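Local coordinates for putative lipoprotein (PDB 3NQI), which is of unknown function but, as a putative lipoprotein of Bacteroides fragilis, is probably tethered to a membrane by lipid, and carries bound cadmium ions in its crystal, at residues I124-L129 with K192-S197; N99-S104 with Y224-E229; G23-T28 with I41-N46. All coordinates share one frame; numbering follows the deposited sequence. Where two conformers were deposited one is given.

Contact 1 (I124-L129 with K192-S197)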
ATOM      1  N   ILE A 124       1.618  -6.417  -3.441  1.00 18.67           N
ATOM      2  CA  ILE A 124       0.243  -5.982  -3.539  1.00 17.89           C
ATOM      3  C   ILE A 124       0.128  -4.529  -3.014  1.00 17.96           C
ATOM      4  O   ILE A 124       1.018  -4.040  -2.310  1.00 20.44           O
ATOM      5  CB  ILE A 124      -0.731  -6.897  -2.780  1.00 19.01           C
ATOM      6  CG1 ILE A 124      -0.347  -6.934  -1.317  1.00 16.13           C
ATOM      7  CG2 ILE A 124      -0.774  -8.353  -3.432  1.00 16.80           C
ATOM      8  CD1 ILE A 124      -1.403  -7.632  -0.395  1.00 21.80           C
ATOM      9  N   VAL A 125      -0.960  -3.877  -3.444  1.00 19.99           N
ATOM     10  CA  VAL A 125      -1.159  -2.469  -3.196  1.00 17.43           C
ATOM     11  C   VAL A 125      -2.512  -2.191  -2.551  1.00 19.09           C
ATOM     12  O   VAL A 125      -3.533  -2.669  -3.037  1.00 16.54           O
ATOM     13  CB  VAL A 125      -0.977  -1.626  -4.451  1.00 16.77           C
ATOM     14  CG1 VAL A 125      -1.170  -0.089  -4.089  1.00 16.22           C
ATOM     15  CG2 VAL A 125       0.443  -1.848  -5.020  1.00 19.01           C
ATOM     16  N   LEU A 126      -2.481  -1.449  -1.435  1.00 13.31           N
ATOM     17  CA  LEU A 126      -3.719  -0.955  -0.790  1.00 16.65           C
ATOM     18  C   LEU A 126      -3.957   0.518  -1.073  1.00 17.62           C
ATOM     19  O   LEU A 126      -3.155   1.341  -0.734  1.00 16.81           O
ATOM     20  CB  LEU A 126      -3.692  -1.219   0.719  1.00 18.37           C
ATOM     21  CG  LEU A 126      -4.029  -2.613   1.260  1.00 23.11           C
ATOM     22  CD1 LEU A 126      -3.348  -3.676   0.538  1.00 28.80           C
ATOM     23  CD2 LEU A 126      -3.732  -2.614   2.846  1.00 18.71           C
ATOM     24  N   PRO A 127      -5.083   0.871  -1.747  1.00 16.39           N
ATOM     25  CA  PRO A 127      -5.494   2.276  -1.700  1.00 18.35           C
ATOM     26  C   PRO A 127      -6.081   2.581  -0.336  1.00 22.06           C
ATOM     27  O   PRO A 127      -6.957   1.821   0.084  1.00 27.73           O
ATOM     28  CB  PRO A 127      -6.575   2.362  -2.769  1.00 16.97           C
ATOM     29  CG  PRO A 127      -6.707   1.001  -3.338  1.00 19.99           C
ATOM     30  CD  PRO A 127      -6.116   0.039  -2.400  1.00 20.04           C
ATOM     31  N   VAL A 128      -5.557   3.550   0.443  1.00 19.73           N
ATOM     32  CA  VAL A 128      -6.145   3.870   1.705  1.00 17.30           C
ATOM     33  C   VAL A 128      -6.824   5.278   1.669  1.00 19.97           C
ATOM     34  O   VAL A 128      -6.217   6.257   1.221  1.00 19.15           O
ATOM     35  CB  VAL A 128      -5.125   3.763   2.891  1.00 19.57           C
ATOM     36  CG1 VAL A 128      -5.927   3.770   4.168  1.00 18.58           C
ATOM     37  CG2 VAL A 128      -4.334   2.487   2.770  1.00 16.86           C
ATOM     38  N   LEU A 129      -8.102   5.335   2.056  1.00 18.25           N
ATOM     39  CA  LEU A 129      -8.860   6.598   2.308  1.00 18.68           C
ATOM     40  C   LEU A 129      -8.965   6.723   3.842  1.00 22.46           C
ATOM     41  O   LEU A 129      -9.497   5.850   4.540  1.00 21.02           O
ATOM     42  CB  LEU A 129     -10.206   6.600   1.597  1.00 23.61           C
ATOM     43  CG  LEU A 129     -11.001   7.883   1.278  1.00 29.37           C
ATOM     44  CD1 LEU A 129     -10.215   8.848   0.412  1.00 29.89           C
ATOM     45  CD2 LEU A 129     -12.295   7.497   0.581  1.00 27.17           C
ATOM     46  N   LYS A 192      -0.460   2.327  -0.548  1.00 16.82           N
ATOM     47  CA  LYS A 192       0.588   1.665   0.278  1.00 16.64           C
ATOM     48  C   LYS A 192       0.918   0.341  -0.409  1.00 19.69           C
ATOM     49  O   LYS A 192       0.029  -0.471  -0.692  1.00 20.49           O
ATOM     50  CB  LYS A 192       0.074   1.441   1.693  1.00 13.42           C
ATOM     51  CG  LYS A 192      -0.234   2.753   2.436  1.00 20.78           C
ATOM     52  CD  LYS A 192       1.120   3.389   2.918  1.00 26.21           C
ATOM     53  CE  LYS A 192       0.998   4.782   3.340  1.00 35.78           C
ATOM     54  NZ  LYS A 192       2.398   5.278   3.527  1.00 31.35           N
ATOM     55  N   ALA A 193       2.194   0.158  -0.721  1.00 18.45           N
ATOM     56  CA  ALA A 193       2.672  -1.028  -1.411  1.00 18.67           C
ATOM     57  C   ALA A 193       3.446  -1.945  -0.449  1.00 17.07           C
ATOM     58  O   ALA A 193       4.267  -1.475   0.377  1.00 19.87           O
ATOM     59  CB  ALA A 193       3.547  -0.631  -2.626  1.00 17.83           C
ATOM     60  N   TYR A 194       3.165  -3.251  -0.563  1.00 17.08           N
ATOM     61  CA  TYR A 194       3.648  -4.300   0.349  1.00 17.31           C
ATOM     62  C   TYR A 194       4.358  -5.408  -0.391  1.00 20.89           C
ATOM     63  O   TYR A 194       3.760  -6.137  -1.208  1.00 17.79           O
ATOM     64  CB  TYR A 194       2.506  -4.958   1.147  1.00 19.82           C
ATOM     65  CG  TYR A 194       1.753  -3.973   1.990  1.00 15.78           C
ATOM     66  CD1 TYR A 194       0.732  -3.204   1.456  1.00 15.36           C
ATOM     67  CD2 TYR A 194       2.108  -3.759   3.280  1.00 15.82           C
ATOM     68  CE1 TYR A 194       0.085  -2.236   2.213  1.00 18.27           C
ATOM     69  CE2 TYR A 194       1.442  -2.815   4.080  1.00 18.02           C
ATOM     70  CZ  TYR A 194       0.459  -2.071   3.563  1.00 17.32           C
ATOM     71  OH  TYR A 194      -0.149  -1.118   4.349  1.00 18.64           O
ATOM     72  N   GLU A 195       5.639  -5.568  -0.064  1.00 16.76           N
ATOM     73  CA  GLU A 195       6.389  -6.721  -0.573  1.00 20.39           C
ATOM     74  C   GLU A 195       6.020  -7.928   0.283  1.00 19.11           C
ATOM     75  O   GLU A 195       6.313  -7.971   1.475  1.00 19.92           O
ATOM     76  CB  GLU A 195       7.928  -6.440  -0.501  1.00 24.25           C
ATOM     77  CG  GLU A 195       8.755  -7.146  -1.570  1.00 31.02           C
ATOM     78  CD  GLU A 195       8.809  -8.672  -1.419  1.00 33.07           C
ATOM     79  OE1 GLU A 195       8.660  -9.184  -0.285  1.00 40.50           O
ATOM     80  OE2 GLU A 195       9.075  -9.359  -2.415  1.00 40.66           O
ATOM     81  N   ILE A 196       5.423  -8.939  -0.316  1.00 17.22           N
ATOM     82  CA  ILE A 196       4.844 -10.044   0.426  1.00 19.37           C
ATOM     83  C   ILE A 196       5.554 -11.414   0.187  1.00 21.91           C
ATOM     84  O   ILE A 196       5.045 -12.421   0.616  1.00 19.03           O
ATOM     85  CB  ILE A 196       3.363 -10.181   0.190  1.00 17.22           C
ATOM     86  CG1 ILE A 196       3.065 -10.390  -1.301  1.00 18.49           C
ATOM     87  CG2 ILE A 196       2.600  -8.937   0.766  1.00 19.08           C
ATOM     88  CD1 ILE A 196       1.691 -11.018  -1.517  1.00 23.03           C
ATOM     89  N   SER A 197       6.761 -11.415  -0.392  1.00 18.44           N
ATOM     90  CA  SER A 197       7.447 -12.673  -0.680  0.50 20.97           C
ATOM     91  C   SER A 197       7.721 -13.465   0.588  1.00 20.11           C
ATOM     92  O   SER A 197       7.586 -14.692   0.607  1.00 19.54           O
ATOM     93  CB  SER A 197       8.744 -12.427  -1.439  0.50 21.24           C
ATOM     94  OG  SER A 197       8.446 -11.886  -2.705  0.50 26.85           O
TER
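Leu-126 and Tyr-194 interlock on one face of this strand pair. The forked end of Leu-126 closes on one corner of the tyrosine ring, and the two side chains cross at about a right angle. Its CD2 comes within 3.9 Å of CE1 of Tyr-194, and CD1 lies almost as near. The ring turns its edge to the carbonyl oxygen of Ile-124, which lies in the ring plane beside CD1, while the phenol oxygen is hydrogen-bonded beyond the pair to the carbonyl of Phe-150. At the far end of the same face, Ile-124 and Ile-196 interlock crosswise: CG2 of Ile-124 meets CD1 of Ile-196 at 4.1 Å. Both isoleucines place CG1 in the crowded position between backbone N and carbonyl carbon (chi1 59° in each), which leaves CG2 of Ile-196 to press on CG1 of Ile-124. Lys-192, bent at chi2, sets its CG against CG2 of Val-128, 4.1 Å away, before its chain leads off. On the other face CG2 of Val-125 rests 4.1 Å from CB of Ala-193, and Val-125 also touches Phe-191 of strand 186-195.

Beneath these side chains runs a regular ladder. Ile-124 and Tyr-194 exchange two backbone hydrogen bonds, the one from Tyr-194 N to Ile-124 O being 2.9 Å long. Leu-126 and Lys-192 do the same, with Leu-126 N reaching Lys-192 O at 2.8 Å. Between them Val-125 and Ala-193 form a non-hydrogen-bonded pair whose CA atoms stand 4.5 Å apart. Neighbours on strands 78-87 and 148-155 cover Lys-192 and Tyr-194, and Ile-196 occupies the N-cap position of helix 197-207. The whole is a classic antiparallel beta ladder, here joining strands 123-132 and 186-195 at the buried centre of the chain.

Contact 2 (N99-S104 with Y224-E229)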
ATOM      1  N   ASN A  99      -5.398   1.295  16.265  1.00 19.49           N
ATOM      2  CA  ASN A  99      -6.034   2.309  17.089  1.00 20.37           C
ATOM      3  C   ASN A  99      -6.840   3.347  16.365  1.00 19.96           C
ATOM      4  O   ASN A  99      -7.259   4.349  16.977  1.00 23.09           O
ATOM      5  CB  ASN A  99      -5.025   2.956  18.062  1.00 22.45           C
ATOM      6  CG  ASN A  99      -4.000   3.888  17.364  1.00 23.51           C
ATOM      7  OD1 ASN A  99      -4.039   4.112  16.156  1.00 19.61           O
ATOM      8  ND2 ASN A  99      -3.088   4.439  18.151  1.00 20.38           N
ATOM      9  N   ALA A 100      -7.108   3.108  15.097  1.00 20.70           N
ATOM     10  CA  ALA A 100      -7.900   4.022  14.293  1.00 19.57           C
ATOM     11  C   ALA A 100      -8.533   3.256  13.176  1.00 20.39           C
ATOM     12  O   ALA A 100      -7.970   2.272  12.720  1.00 19.31           O
ATOM     13  CB  ALA A 100      -7.072   5.202  13.751  1.00 19.79           C
ATOM     14  N   PRO A 101      -9.732   3.686  12.746  1.00 21.00           N
ATOM     15  CA  PRO A 101     -10.358   3.112  11.607  1.00 20.26           C
ATOM     16  C   PRO A 101      -9.991   3.871  10.317  1.00 22.95           C
ATOM     17  O   PRO A 101      -9.926   5.121  10.332  1.00 19.83           O
ATOM     18  CB  PRO A 101     -11.832   3.336  11.905  1.00 22.55           C
ATOM     19  CG  PRO A 101     -11.862   4.661  12.629  1.00 25.35           C
ATOM     20  CD  PRO A 101     -10.585   4.738  13.367  1.00 22.24           C
ATOM     21  N   VAL A 102      -9.853   3.125   9.211  1.00 21.51           N
ATOM     22  CA  VAL A 102      -9.787   3.728   7.886  1.00 21.97           C
ATOM     23  C   VAL A 102     -11.189   4.130   7.473  1.00 23.22           C
ATOM     24  O   VAL A 102     -12.206   3.687   8.060  1.00 22.77           O
ATOM     25  CB  VAL A 102      -9.136   2.764   6.818  1.00 21.43           C
ATOM     26  CG1 VAL A 102      -7.724   2.323   7.272  1.00 21.80           C
ATOM     27  CG2 VAL A 102     -10.013   1.552   6.574  1.00 17.87           C
ATOM     28  N   GLY A 103     -11.245   4.987   6.462  1.00 20.76           N
ATOM     29  CA  GLY A 103     -12.484   5.337   5.831  1.00 19.92           C
ATOM     30  C   GLY A 103     -12.865   4.213   4.906  1.00 22.86           C
ATOM     31  O   GLY A 103     -14.001   3.771   4.916  1.00 25.55           O
ATOM     32  N   SER A 104     -11.915   3.805   4.049  1.00 21.69           N
ATOM     33  CA  SER A 104     -12.090   2.661   3.149  0.50 20.89           C
ATOM     34  C   SER A 104     -10.747   2.321   2.524  1.00 20.78           C
ATOM     35  O   SER A 104      -9.788   3.079   2.645  1.00 19.86           O
ATOM     36  CB  SER A 104     -13.116   2.943   2.057  0.50 24.08           C
ATOM     37  OG  SER A 104     -12.803   4.122   1.345  0.50 26.47           O
ATOM     38  N   TYR A 224     -18.026   7.208   8.951  1.00 29.57           N
ATOM     39  CA  TYR A 224     -18.600   8.445   9.557  1.00 32.54           C
ATOM     40  C   TYR A 224     -17.673   9.268  10.414  1.00 30.89           C
ATOM     41  O   TYR A 224     -17.764  10.469  10.418  1.00 33.46           O
ATOM     42  CB  TYR A 224     -19.832   8.093  10.374  1.00 34.22           C
ATOM     43  CG  TYR A 224     -20.865   7.482   9.489  1.00 42.58           C
ATOM     44  CD1 TYR A 224     -21.397   8.209   8.439  1.00 50.28           C
ATOM     45  CD2 TYR A 224     -21.264   6.167   9.642  1.00 50.04           C
ATOM     46  CE1 TYR A 224     -22.323   7.663   7.584  1.00 54.55           C
ATOM     47  CE2 TYR A 224     -22.208   5.602   8.780  1.00 52.63           C
ATOM     48  CZ  TYR A 224     -22.721   6.366   7.752  1.00 55.49           C
ATOM     49  OH  TYR A 224     -23.647   5.861   6.880  1.00 63.78           O
ATOM     50  N   ASN A 225     -16.797   8.628  11.163  1.00 29.74           N
ATOM     51  CA  ASN A 225     -15.901   9.350  12.084  1.00 27.93           C
ATOM     52  C   ASN A 225     -14.645   8.547  12.311  1.00 26.34           C
ATOM     53  O   ASN A 225     -14.521   7.439  11.820  1.00 21.76           O
ATOM     54  CB  ASN A 225     -16.632   9.652  13.407  1.00 30.23           C
ATOM     55  CG  ASN A 225     -17.156   8.400  14.099  1.00 30.43           C
ATOM     56  OD1 ASN A 225     -16.393   7.555  14.528  1.00 24.46           O
ATOM     57  ND2 ASN A 225     -18.468   8.303  14.249  1.00 36.76           N
ATOM     58  N   ASN A 226     -13.713   9.094  13.067  1.00 23.85           N
ATOM     59  CA  ASN A 226     -12.463   8.444  13.282  1.00 22.69           C
ATOM     60  C   ASN A 226     -12.346   7.728  14.599  1.00 22.89           C
ATOM     61  O   ASN A 226     -11.250   7.538  15.102  1.00 21.85           O
ATOM     62  CB  ASN A 226     -11.347   9.484  13.170  1.00 24.13           C
ATOM     63  CG  ASN A 226     -10.095   8.882  12.558  1.00 23.64           C
ATOM     64  OD1 ASN A 226     -10.195   8.167  11.568  1.00 23.67           O
ATOM     65  ND2 ASN A 226      -8.925   9.153  13.147  1.00 20.39           N
ATOM     66  N   LYS A 227     -13.476   7.305  15.164  1.00 23.29           N
ATOM     67  CA  LYS A 227     -13.454   6.621  16.453  1.00 23.34           C
ATOM     68  C   LYS A 227     -13.480   5.101  16.249  1.00 22.46           C
ATOM     69  O   LYS A 227     -14.446   4.549  15.691  1.00 24.03           O
ATOM     70  CB  LYS A 227     -14.643   7.077  17.276  1.00 25.16           C
ATOM     71  CG  LYS A 227     -14.555   8.553  17.750  1.00 28.85           C
ATOM     72  CD  LYS A 227     -15.837   9.021  18.472  1.00 33.26           C
ATOM     73  CE  LYS A 227     -17.038   9.079  17.529  1.00 37.32           C
ATOM     74  NZ  LYS A 227     -18.199   9.782  18.121  1.00 44.57           N
ATOM     75  N   LEU A 228     -12.422   4.409  16.687  1.00 23.95           N
ATOM     76  CA  LEU A 228     -12.338   2.958  16.466  1.00 24.23           C
ATOM     77  C   LEU A 228     -13.500   2.220  17.166  1.00 25.98           C
ATOM     78  O   LEU A 228     -14.160   1.365  16.559  1.00 23.23           O
ATOM     79  CB  LEU A 228     -11.007   2.396  17.004  1.00 26.78           C
ATOM     80  CG  LEU A 228     -10.705   0.931  16.736  1.00 27.74           C
ATOM     81  CD1 LEU A 228     -10.660   0.666  15.215  1.00 25.29           C
ATOM     82  CD2 LEU A 228      -9.385   0.509  17.373  1.00 29.50           C
ATOM     83  N   GLU A 229     -13.732   2.560  18.430  1.00 26.57           N
ATOM     84  CA  GLU A 229     -14.788   1.927  19.266  1.00 31.14           C
ATOM     85  C   GLU A 229     -16.198   2.462  19.040  1.00 32.09           C
ATOM     86  O   GLU A 229     -17.065   2.247  19.850  1.00 38.35           O
ATOM     87  CB  GLU A 229     -14.461   2.039  20.761  1.00 32.69           C
ATOM     88  CG  GLU A 229     -13.124   1.419  21.178  1.00 41.22           C
ATOM     89  CD  GLU A 229     -12.973  -0.037  20.721  1.00 56.73           C
ATOM     90  OE1 GLU A 229     -13.921  -0.856  20.911  1.00 63.17           O
ATOM     91  OE2 GLU A 229     -11.897  -0.364  20.160  1.00 66.88           O
TER
HETATM   92  O   HOH W   1      -9.984   5.968  17.043  1.00 24.18           O
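Leu-228 extends its side chain with CG trans to the backbone N (chi1 -174°), and this sends its two methyls along the backbone of Asn-99 and Ala-100. CD2 settles 3.8 Å from CA of Asn-99, and CD1 lies 3.9 Å from the carbonyl carbon of Ala-100. Asn-226 is less relaxed: its chi1 of -145° departs from a staggered value, yet it carries OD1 to within 3.3 Å of the carbonyl oxygen of Pro-101. Two acceptors this close cannot bond to each other. Arg-131 resolves the conflict, giving NE to OD1 of Asn-226 and NH2 to the oxygen of Pro-101, while ND2 of Asn-226 is taken up by the carbonyl of Ile-181. Both ends of the amide are thus held, which fixes its rotation.

The proline ring is the main bump. It lies against the peptide that follows Asn-226. Pro-101 CD is 3.4 Å from the backbone O of Asn-226, and Pro-101 CG is 3.7 Å from Asn-226 C; CB of Leu-228 borders the ring more loosely. That peptide is itself shaped by an Asx turn, in which Lys-227 N bonds to OD1 of Asn-225 on a lone pair, in the carbonyl plane. One water links the two backbones. It accepts from Leu-228 N and donates to two carbonyls, the water O lying 2.8 Å from Asn-226 O. The same water O lies 3.2 Å from Asn-99 O.

Strand 165-174 and helix 178-183 flank Ala-100, so the two irregular loops meet beside regular structure. No direct hydrogen bond spans them. Their cohesion comes from a hydrophobic ring and an isobutyl group laid on polar backbone, from a guanidinium group that offsets the close acceptor pair, and from a water that bridges the two backbones.

Contact 3 (G23-T28 with I41-N46); sequences GYVTFT and IPVTLN
Apolar side-chain packing with a single bridging water joins strand 24-28 to the loop that leads from strand 34-37 toward strand 49-56. No backbone hydrogen bond spans the pair, and the nearest CA atoms, those of Val-25 and Val-43, stand 6.1 Å apart. The two valines carry the centre of the contact and cross at about a right angle. CG1 of Val-43, trans to its own backbone N (chi1 172°), drives into the flank of Val-25, where it lies 3.7 Å from CB and equally near CG1. The remaining methyl of Val-25, CG2, faces backbone instead: it sits 3.6 Å from the carbonyl oxygen of Val-43 and somewhat farther from that of Leu-45.

Phe-27 supplies the second meeting point. With chi1 at -51° its CG lies opposite the carbonyl carbon, and the end of the ring swings nearer the loop than its base does. CZ approaches CG1 of Val-43 obliquely at 4.1 Å, the two side chains coming from opposite directions. Leu-45 arrives at the ring edge, close to the ring plane, with CD2 4.2 Å from CE1 of Phe-27. One methyl of Val-43 thus touches both residues of the strand.

A single water ties the two backbones together. It accepts from Val-25 N, the water O lying 2.9 Å from that Val-25 N. It donates to the carbonyl of Val-43, the water O lying 2.7 Å from Val-43 O, and so bridges polar atoms that are too far apart to bond directly.

Strands 11-21, 24-28, 34-37, 68-73 and 49-56 pair in a closed, barrel-like circuit around this region. Phe-27 reaches Val-16, Leu-73 and Ile-52 of that circuit; from the loop, Val-43 also lies on Leu-73, while Leu-45 rests on Val-18 of strand 11-21 and Ala-50 of strand 49-56.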
ATOM      1  N   GLY A  23      22.983   3.264 -10.359  1.00 70.01           N
ATOM      2  CA  GLY A  23      22.895   4.542  -9.640  1.00 66.88           C
ATOM      3  C   GLY A  23      21.839   5.540 -10.108  1.00 61.87           C
ATOM      4  O   GLY A  23      21.469   6.441  -9.354  1.00 62.59           O
ATOM      5  N   TYR A  24      21.360   5.415 -11.343  1.00 57.93           N
ATOM      6  CA  TYR A  24      20.283   6.270 -11.826  1.00 52.16           C
ATOM      7  C   TYR A  24      18.971   5.544 -11.547  1.00 46.47           C
ATOM      8  O   TYR A  24      18.904   4.324 -11.669  1.00 47.93           O
ATOM      9  CB  TYR A  24      20.419   6.524 -13.326  1.00 53.82           C
ATOM     10  CG  TYR A  24      21.649   7.319 -13.705  1.00 62.72           C
ATOM     11  CD1 TYR A  24      21.683   8.714 -13.553  1.00 63.49           C
ATOM     12  CD2 TYR A  24      22.782   6.683 -14.222  1.00 69.77           C
ATOM     13  CE1 TYR A  24      22.825   9.455 -13.902  1.00 66.38           C
ATOM     14  CE2 TYR A  24      23.920   7.418 -14.576  1.00 74.29           C
ATOM     15  CZ  TYR A  24      23.927   8.796 -14.410  1.00 72.24           C
ATOM     16  OH  TYR A  24      25.044   9.507 -14.758  1.00 80.88           O
ATOM     17  N   VAL A  25      17.924   6.285 -11.200  1.00 39.69           N
ATOM     18  CA  VAL A  25      16.627   5.677 -10.902  1.00 34.16           C
ATOM     19  C   VAL A  25      15.751   5.598 -12.139  1.00 31.89           C
ATOM     20  O   VAL A  25      15.597   6.594 -12.835  1.00 33.69           O
ATOM     21  CB  VAL A  25      15.869   6.496  -9.855  1.00 32.72           C
ATOM     22  CG1 VAL A  25      14.454   5.908  -9.647  1.00 29.94           C
ATOM     23  CG2 VAL A  25      16.652   6.576  -8.568  1.00 33.86           C
ATOM     24  N   THR A  26      15.180   4.427 -12.432  1.00 31.41           N
ATOM     25  CA  THR A  26      14.084   4.347 -13.411  1.00 32.07           C
ATOM     26  C   THR A  26      12.871   3.698 -12.722  1.00 29.82           C
ATOM     27  O   THR A  26      12.954   3.310 -11.569  1.00 28.68           O
ATOM     28  CB  THR A  26      14.462   3.583 -14.706  1.00 33.58           C
ATOM     29  OG1 THR A  26      14.540   2.178 -14.447  1.00 36.29           O
ATOM     30  CG2 THR A  26      15.795   4.088 -15.260  1.00 33.17           C
ATOM     31  N   PHE A  27      11.775   3.589 -13.447  1.00 26.63           N
ATOM     32  CA  PHE A  27      10.562   2.925 -12.957  1.00 28.84           C
ATOM     33  C   PHE A  27      10.061   1.828 -13.891  1.00 31.28           C
ATOM     34  O   PHE A  27      10.413   1.803 -15.074  1.00 33.66           O
ATOM     35  CB  PHE A  27       9.469   3.968 -12.776  1.00 26.42           C
ATOM     36  CG  PHE A  27       9.911   5.153 -11.978  1.00 25.40           C
ATOM     37  CD1 PHE A  27       9.988   5.082 -10.600  1.00 23.59           C
ATOM     38  CD2 PHE A  27      10.290   6.333 -12.616  1.00 29.84           C
ATOM     39  CE1 PHE A  27      10.382   6.170  -9.867  1.00 25.23           C
ATOM     40  CE2 PHE A  27      10.705   7.424 -11.890  1.00 25.98           C
ATOM     41  CZ  PHE A  27      10.765   7.345 -10.510  1.00 26.08           C
ATOM     42  N   THR A  28       9.256   0.920 -13.348  1.00 30.74           N
ATOM     43  CA  THR A  28       8.587  -0.132 -14.149  1.00 34.60           C
ATOM     44  C   THR A  28       7.098  -0.156 -13.834  1.00 32.74           C
ATOM     45  O   THR A  28       6.736  -0.302 -12.675  1.00 29.30           O
ATOM     46  CB  THR A  28       9.202  -1.513 -13.873  1.00 35.25           C
ATOM     47  OG1 THR A  28      10.595  -1.467 -14.205  1.00 35.97           O
ATOM     48  CG2 THR A  28       8.508  -2.630 -14.687  1.00 39.15           C
ATOM     49  N   ILE A  41      16.937  17.493 -13.551  1.00 31.72           N
ATOM     50  CA  ILE A  41      17.341  17.279 -12.148  1.00 32.84           C
ATOM     51  C   ILE A  41      17.194  15.779 -11.839  1.00 31.66           C
ATOM     52  O   ILE A  41      16.118  15.222 -12.045  1.00 29.44           O
ATOM     53  CB  ILE A  41      16.444  18.066 -11.147  1.00 32.50           C
ATOM     54  CG1 ILE A  41      16.370  19.559 -11.512  1.00 35.28           C
ATOM     55  CG2 ILE A  41      16.961  17.902  -9.702  1.00 31.45           C
ATOM     56  CD1 ILE A  41      17.677  20.254 -11.567  1.00 36.39           C
ATOM     57  N   PRO A  42      18.271  15.119 -11.354  1.00 33.73           N
ATOM     58  CA  PRO A  42      18.221  13.677 -11.092  1.00 33.96           C
ATOM     59  C   PRO A  42      17.160  13.250 -10.091  1.00 30.89           C
ATOM     60  O   PRO A  42      16.959  13.898  -9.096  1.00 31.37           O
ATOM     61  CB  PRO A  42      19.597  13.356 -10.499  1.00 36.40           C
ATOM     62  CG  PRO A  42      20.484  14.496 -10.878  1.00 40.65           C
ATOM     63  CD  PRO A  42      19.607  15.692 -11.102  1.00 35.78           C
ATOM     64  N   VAL A  43      16.517  12.121 -10.365  1.00 33.29           N
ATOM     65  CA  VAL A  43      15.606  11.458  -9.408  1.00 30.20           C
ATOM     66  C   VAL A  43      16.441  10.837  -8.327  1.00 30.11           C
ATOM     67  O   VAL A  43      17.381  10.099  -8.614  1.00 31.16           O
ATOM     68  CB  VAL A  43      14.770  10.425 -10.137  1.00 31.88           C
ATOM     69  CG1 VAL A  43      13.936   9.563  -9.169  1.00 26.90           C
ATOM     70  CG2 VAL A  43      13.895  11.162 -11.179  1.00 30.01           C
ATOM     71  N   THR A  44      16.151  11.181  -7.081  1.00 28.87           N
ATOM     72  CA  THR A  44      16.894  10.650  -5.954  1.00 31.44           C
ATOM     73  C   THR A  44      16.046   9.806  -4.978  1.00 32.12           C
ATOM     74  O   THR A  44      16.510   9.422  -3.899  1.00 33.32           O
ATOM     75  CB  THR A  44      17.560  11.809  -5.173  1.00 32.32           C
ATOM     76  OG1 THR A  44      16.551  12.761  -4.831  1.00 34.63           O
ATOM     77  CG2 THR A  44      18.670  12.497  -6.040  1.00 32.43           C
ATOM     78  N   LEU A  45      14.817   9.515  -5.343  1.00 29.56           N
ATOM     79  CA  LEU A  45      13.911   8.674  -4.498  1.00 28.92           C
ATOM     80  C   LEU A  45      14.516   7.330  -4.066  1.00 30.36           C
ATOM     81  O   LEU A  45      14.970   6.548  -4.915  1.00 31.25           O
ATOM     82  CB  LEU A  45      12.651   8.396  -5.282  1.00 24.60           C
ATOM     83  CG  LEU A  45      11.605   7.472  -4.655  1.00 27.35           C
ATOM     84  CD1 LEU A  45      10.943   8.135  -3.410  1.00 32.80           C
ATOM     85  CD2 LEU A  45      10.614   7.102  -5.756  1.00 32.51           C
ATOM     86  N   ASN A  46      14.570   7.088  -2.753  1.00 32.77           N
ATOM     87  CA  ASN A  46      15.027   5.813  -2.201  1.00 35.44           C
ATOM     88  C   ASN A  46      13.783   5.014  -1.736  1.00 33.43           C
ATOM     89  O   ASN A  46      13.343   5.166  -0.607  1.00 35.03           O
ATOM     90  CB  ASN A  46      15.978   6.047  -1.018  1.00 39.88           C
ATOM     91  CG  ASN A  46      16.790   4.807  -0.651  1.00 47.53           C
ATOM     92  OD1 ASN A  46      16.693   3.764  -1.294  1.00 57.59           O
ATOM     93  ND2 ASN A  46      17.606   4.929   0.383  1.00 51.82           N
TER
HETATM   94  O   HOH W   2      18.410   9.106 -10.880  1.00 32.98           O

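The three contacts illustrate how chemistry follows place. Contact 1 lies in the core, its centre about 3 Å from the chain centre, and is carried by direct backbone bonds with apolar packing on its faces. Contacts 2 and 3 are partly buried and peripheral, on opposite sides of that centre; each has no direct hydrogen bond between its segments and is bridged by one water. Contact 2 lays apolar side chains on polar backbone and adds a buried amide held by Arg-131, whereas contact 3 is chiefly aliphatic and aromatic. Contacts 1 and 2 share a seam: Leu-129 pairs with Gly-103 and Ser-104 in a classic beta bulge. Contact 3 belongs to separate strands and touches neither.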